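Local coordinates for uncharacterized conserved protein (Sinorhizobium meliloti, PDB 4EZB) that is of unknown function but is probably an oxidoreductase of the 6-phosphogluconate dehydrogenase type, using a dinucleotide cofactor, at residues Ala290-Leu296 / Val308-Leu313; Glu206-Glu211 / Ala280-Ile284. All coordinates share one frame; numbering follows the deposited sequence.

Contact 1 of 2, residues Ala290-Leu296 / Val308-Leu313; sequences AMKDQGL and VLARRL
Val308 is the bump of this contact: its CG1 sits 3.9 Å from Gln294 CG and 4.0 Å from Leu296 CD1, in the hollow of the chain that turns away from the end of helix 275-291. A chi1 of 167° splits the branches, sending CG1 between Gln294 and Leu296 and leaving CG2 to meet Leu296 CD2. The next residue, Leu309, brings CD2 to 3.9 Å from CG of Met291 (a selenomethionine). The Ala290 methyl is a small bump in return, seated between Leu313 CD2 (3.8 Å from its CB), Arg312 CB and Leu309 CD2.

Arg312 lies across the helix end. Its NH1 gives a hydrogen bond of 2.8 Å to Ala290 O; the oxygen is in the guanidinium plane, while the nitrogen stands above the carbonyl plane. The Gln294 amide covers one guanidinium face, the two planes 17° apart, with NE2 3.1 Å from Arg312 CZ. NE2 makes a weak bond back to Lys292 O across the type II turn Met291-Gln294. Two donors thus lie face on without bonding each other, which implies that the arginine is held here by one carbonyl at its edge, with the amide only lying over its face.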
# COMPACT_ATOMS: atom_id res chain seq x y z
N ALA A 290 -11.37 15.85 3.77
CA ALA A 290 -12.60 15.20 4.21
C ALA A 290 -12.80 15.28 5.72
O ALA A 290 -13.93 15.46 6.19
CB ALA A 290 -12.61 13.74 3.75
N MSE A 291 -11.71 15.17 6.48
CA MSE A 291 -11.81 15.12 7.95
C MSE A 291 -11.80 16.45 8.68
O MSE A 291 -12.19 16.49 9.85
CB MSE A 291 -10.69 14.24 8.48
CG MSE A 291 -10.97 12.78 8.13
SE MSE A 291 -9.70 11.62 9.12
CE MSE A 291 -8.17 11.95 7.92
N LYS A 292 -11.37 17.52 8.02
CA LYS A 292 -11.31 18.86 8.64
C LYS A 292 -12.71 19.36 9.01
O LYS A 292 -13.66 19.16 8.25
CB LYS A 292 -10.66 19.87 7.68
CG LYS A 292 -9.13 19.96 7.73
CD LYS A 292 -8.60 21.24 8.38
CE LYS A 292 -9.19 22.52 7.77
NZ LYS A 292 -8.51 23.79 8.13
N ASP A 293 -12.83 20.00 10.18
CA ASP A 293 -14.09 20.65 10.66
C ASP A 293 -15.27 19.67 10.84
O ASP A 293 -16.42 19.99 10.53
CB ASP A 293 -14.49 21.83 9.76
CG ASP A 293 -13.49 23.01 9.82
OD1 ASP A 293 -13.58 23.84 10.76
OD2 ASP A 293 -12.64 23.13 8.91
N GLN A 294 -14.95 18.47 11.33
CA GLN A 294 -15.93 17.39 11.54
C GLN A 294 -15.98 16.97 13.01
O GLN A 294 -16.61 15.97 13.35
CB GLN A 294 -15.59 16.17 10.65
CG GLN A 294 -15.51 16.45 9.15
CD GLN A 294 -16.83 16.95 8.58
OE1 GLN A 294 -17.87 16.32 8.74
NE2 GLN A 294 -16.78 18.11 7.91
N GLY A 295 -15.30 17.73 13.87
CA GLY A 295 -15.32 17.50 15.32
C GLY A 295 -14.51 16.30 15.76
O GLY A 295 -14.72 15.77 16.85
N LEU A 296 -13.58 15.87 14.90
CA LEU A 296 -12.67 14.76 15.18
C LEU A 296 -11.50 15.25 16.00
O LEU A 296 -11.18 16.44 15.98
CB LEU A 296 -12.12 14.20 13.88
CG LEU A 296 -13.09 13.44 12.97
CD1 LEU A 296 -12.43 13.20 11.62
CD2 LEU A 296 -13.49 12.13 13.64
N VAL A 308 -16.36 8.95 9.31
CA VAL A 308 -16.31 10.28 8.76
C VAL A 308 -15.82 10.23 7.31
O VAL A 308 -16.49 10.80 6.43
CB VAL A 308 -15.52 11.26 9.64
CG1 VAL A 308 -15.22 12.55 8.88
CG2 VAL A 308 -16.32 11.57 10.90
N LEU A 309 -14.70 9.55 7.06
CA LEU A 309 -14.17 9.33 5.72
C LEU A 309 -15.16 8.62 4.80
O LEU A 309 -15.33 9.02 3.64
CB LEU A 309 -12.91 8.46 5.77
CG LEU A 309 -11.59 9.07 6.20
CD1 LEU A 309 -10.52 7.99 6.22
CD2 LEU A 309 -11.22 10.22 5.26
N ALA A 310 -15.78 7.55 5.31
CA ALA A 310 -16.79 6.81 4.55
C ALA A 310 -17.84 7.79 3.98
O ALA A 310 -18.09 7.81 2.77
CB ALA A 310 -17.45 5.75 5.42
N ARG A 311 -18.41 8.61 4.86
CA ARG A 311 -19.43 9.58 4.47
C ARG A 311 -18.86 10.74 3.66
O ARG A 311 -19.42 11.11 2.62
CB ARG A 311 -20.17 10.10 5.70
CG ARG A 311 -21.61 9.62 5.83
CD ARG A 311 -21.85 8.20 5.32
NE ARG A 311 -21.46 7.16 6.28
CZ ARG A 311 -21.57 5.86 6.06
NH1 ARG A 311 -21.19 4.99 7.00
NH2 ARG A 311 -22.06 5.41 4.90
N ARG A 312 -17.74 11.29 4.11
CA ARG A 312 -17.23 12.52 3.52
C ARG A 312 -16.51 12.33 2.19
O ARG A 312 -16.58 13.22 1.34
CB ARG A 312 -16.33 13.27 4.49
CG ARG A 312 -16.38 14.77 4.26
CD ARG A 312 -17.35 15.47 5.19
NE ARG A 312 -17.57 16.85 4.78
CZ ARG A 312 -16.65 17.82 4.79
NH1 ARG A 312 -15.41 17.58 5.20
NH2 ARG A 312 -16.98 19.03 4.40
N LEU A 313 -15.81 11.20 2.02
CA LEU A 313 -15.37 10.75 0.69
C LEU A 313 -16.58 10.10 0.02
O LEU A 313 -16.84 10.29 -1.18
CB LEU A 313 -14.21 9.75 0.79
CG LEU A 313 -12.93 10.05 1.59
CD1 LEU A 313 -12.04 8.82 1.72
CD2 LEU A 313 -12.14 11.20 0.97

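Contact 2 of 2, residues Glu206-Glu211 / Ala280-Ile284; sequences EALLIE and ACETI
Ala207 and Ala280 bring the two helices together, with CB to CB only 3.5 Å and the CA atoms 5.1 Å apart. The axes of these two short helical segments approach to 9.0 Å and cross at 58°. The apolar contacts spread from this alanine pair. Thr283 lays its methyl, CG2, against Ile210 CG2 at 3.5 Å, the two side chains running antiparallel alongside one another, and the same methyl rests near the carbonyl oxygen of Ala207. Ile210 CD1 continues the seam to Ile284 CG1.

Between polar and apolar groups, the extended Glu206 lies roughly perpendicular to Ile284, its OE1 3.6 Å from Ile284 CD1. With CG anti to the backbone N (chi1 170°), the carboxylate is carried out beside the isoleucine. Its oxygens are held by helix 238-268, in a salt bridge to Arg256 and a hydrogen bond to Thr249, which probably offsets the charge of this buried carboxylate.

The polar link between the segments runs through water. One water donates to Glu211 OE2 at 2.6 Å and to Thr283 OG1 at 2.8 Å. That hydroxyl also bonds to Ala279 O within its own helix, whereas the Glu211 carboxylate takes the backbone N-H groups of Met276 and Ser277 of the second subunit. Pro275 of that subunit packs on both Glu211 and Thr283.

A close helix crossing at an alanine pair, continued into the second subunit, is consistent with the all-helical C-terminal domain of 6-phosphogluconate dehydrogenase-like dimers.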
# COMPACT_ATOMS: atom_id res chain seq x y z
N GLU A 206 -0.68 4.02 4.54
CA GLU A 206 -1.67 4.91 5.11
C GLU A 206 -2.81 5.15 4.11
O GLU A 206 -3.99 5.11 4.46
CB GLU A 206 -0.97 6.22 5.46
CG GLU A 206 -1.84 7.41 5.86
CD GLU A 206 -1.02 8.71 5.98
OE1 GLU A 206 0.21 8.69 5.77
OE2 GLU A 206 -1.60 9.78 6.29
N ALA A 207 -2.43 5.41 2.86
CA ALA A 207 -3.38 5.58 1.76
C ALA A 207 -4.21 4.31 1.51
O ALA A 207 -5.42 4.40 1.29
CB ALA A 207 -2.61 5.94 0.49
N LEU A 208 -3.57 3.13 1.54
CA LEU A 208 -4.30 1.86 1.35
C LEU A 208 -5.33 1.65 2.44
O LEU A 208 -6.46 1.25 2.17
CB LEU A 208 -3.38 0.63 1.31
CG LEU A 208 -2.43 0.43 0.13
CD1 LEU A 208 -1.38 -0.65 0.49
CD2 LEU A 208 -3.24 0.07 -1.12
N LEU A 209 -4.95 1.92 3.68
CA LEU A 209 -5.94 1.85 4.78
C LEU A 209 -7.09 2.82 4.55
O LEU A 209 -8.25 2.50 4.80
CB LEU A 209 -5.29 2.10 6.14
CG LEU A 209 -4.38 0.95 6.60
CD1 LEU A 209 -3.36 1.46 7.61
CD2 LEU A 209 -5.15 -0.22 7.21
N ILE A 210 -6.78 4.01 4.04
CA ILE A 210 -7.86 4.98 3.83
C ILE A 210 -8.83 4.42 2.78
O ILE A 210 -10.06 4.42 2.99
CB ILE A 210 -7.32 6.36 3.39
CG1 ILE A 210 -6.57 7.07 4.53
CG2 ILE A 210 -8.43 7.24 2.78
CD1 ILE A 210 -5.75 8.28 4.06
N GLU A 211 -8.28 3.92 1.67
CA GLU A 211 -9.11 3.38 0.57
C GLU A 211 -9.89 2.11 1.00
O GLU A 211 -11.09 2.01 0.82
CB GLU A 211 -8.29 3.17 -0.72
CG GLU A 211 -9.16 2.84 -1.94
CD GLU A 211 -8.52 3.10 -3.31
OE1 GLU A 211 -8.59 2.19 -4.18
OE2 GLU A 211 -7.99 4.21 -3.55
N ALA A 280 -1.45 7.77 -3.76
CA ALA A 280 -1.41 7.90 -2.30
C ALA A 280 -1.49 9.37 -1.80
O ALA A 280 -2.28 9.70 -0.89
CB ALA A 280 -0.20 7.19 -1.72
N CYS A 281 -0.70 10.23 -2.45
CA CYS A 281 -0.75 11.68 -2.30
C CYS A 281 -2.16 12.23 -2.50
O CYS A 281 -2.66 12.94 -1.63
CB CYS A 281 0.23 12.32 -3.30
SG CYS A 281 -0.14 13.99 -3.88
N GLU A 282 -2.78 11.92 -3.63
CA GLU A 282 -4.19 12.26 -3.84
C GLU A 282 -5.07 11.80 -2.66
O GLU A 282 -5.89 12.56 -2.14
CB GLU A 282 -4.71 11.65 -5.14
CG GLU A 282 -6.23 11.46 -5.12
CD GLU A 282 -6.86 11.28 -6.48
OE1 GLU A 282 -8.10 11.06 -6.52
OE2 GLU A 282 -6.15 11.36 -7.51
N THR A 283 -4.88 10.54 -2.24
CA THR A 283 -5.74 9.92 -1.24
C THR A 283 -5.60 10.60 0.11
O THR A 283 -6.61 10.92 0.75
CB THR A 283 -5.44 8.42 -1.08
OG1 THR A 283 -5.65 7.77 -2.34
CG2 THR A 283 -6.36 7.77 -0.01
N ILE A 284 -4.36 10.79 0.54
CA ILE A 284 -4.08 11.43 1.83
C ILE A 284 -4.62 12.88 1.86
O ILE A 284 -5.21 13.31 2.86
CB ILE A 284 -2.57 11.34 2.15
CG1 ILE A 284 -2.18 9.90 2.46
CG2 ILE A 284 -2.19 12.25 3.32
CD1 ILE A 284 -0.69 9.65 2.41
O HOH W 1 -8.16 6.55 -2.46

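Overall arrangement
The chain first builds the mixed sheet with its flanking helices, then enters the helical region through helix 190-218. Contact 2 closes the longer loop, bringing 280-284 back to 206-211 after the excursion through helices 222-232 and 238-268. Contact 1 follows in series, neither nested nor crossed: helix 275-291 ends, and a short loop returns helix 301-312 to that end. Helix 275-291 serves both contacts, whose centres lie 14 Å apart. They also meet directly, Leu309 and Leu313 packing on Ile210. Together they tie the C-terminal helix to helices 190-218 and 275-291, and both border the second subunit.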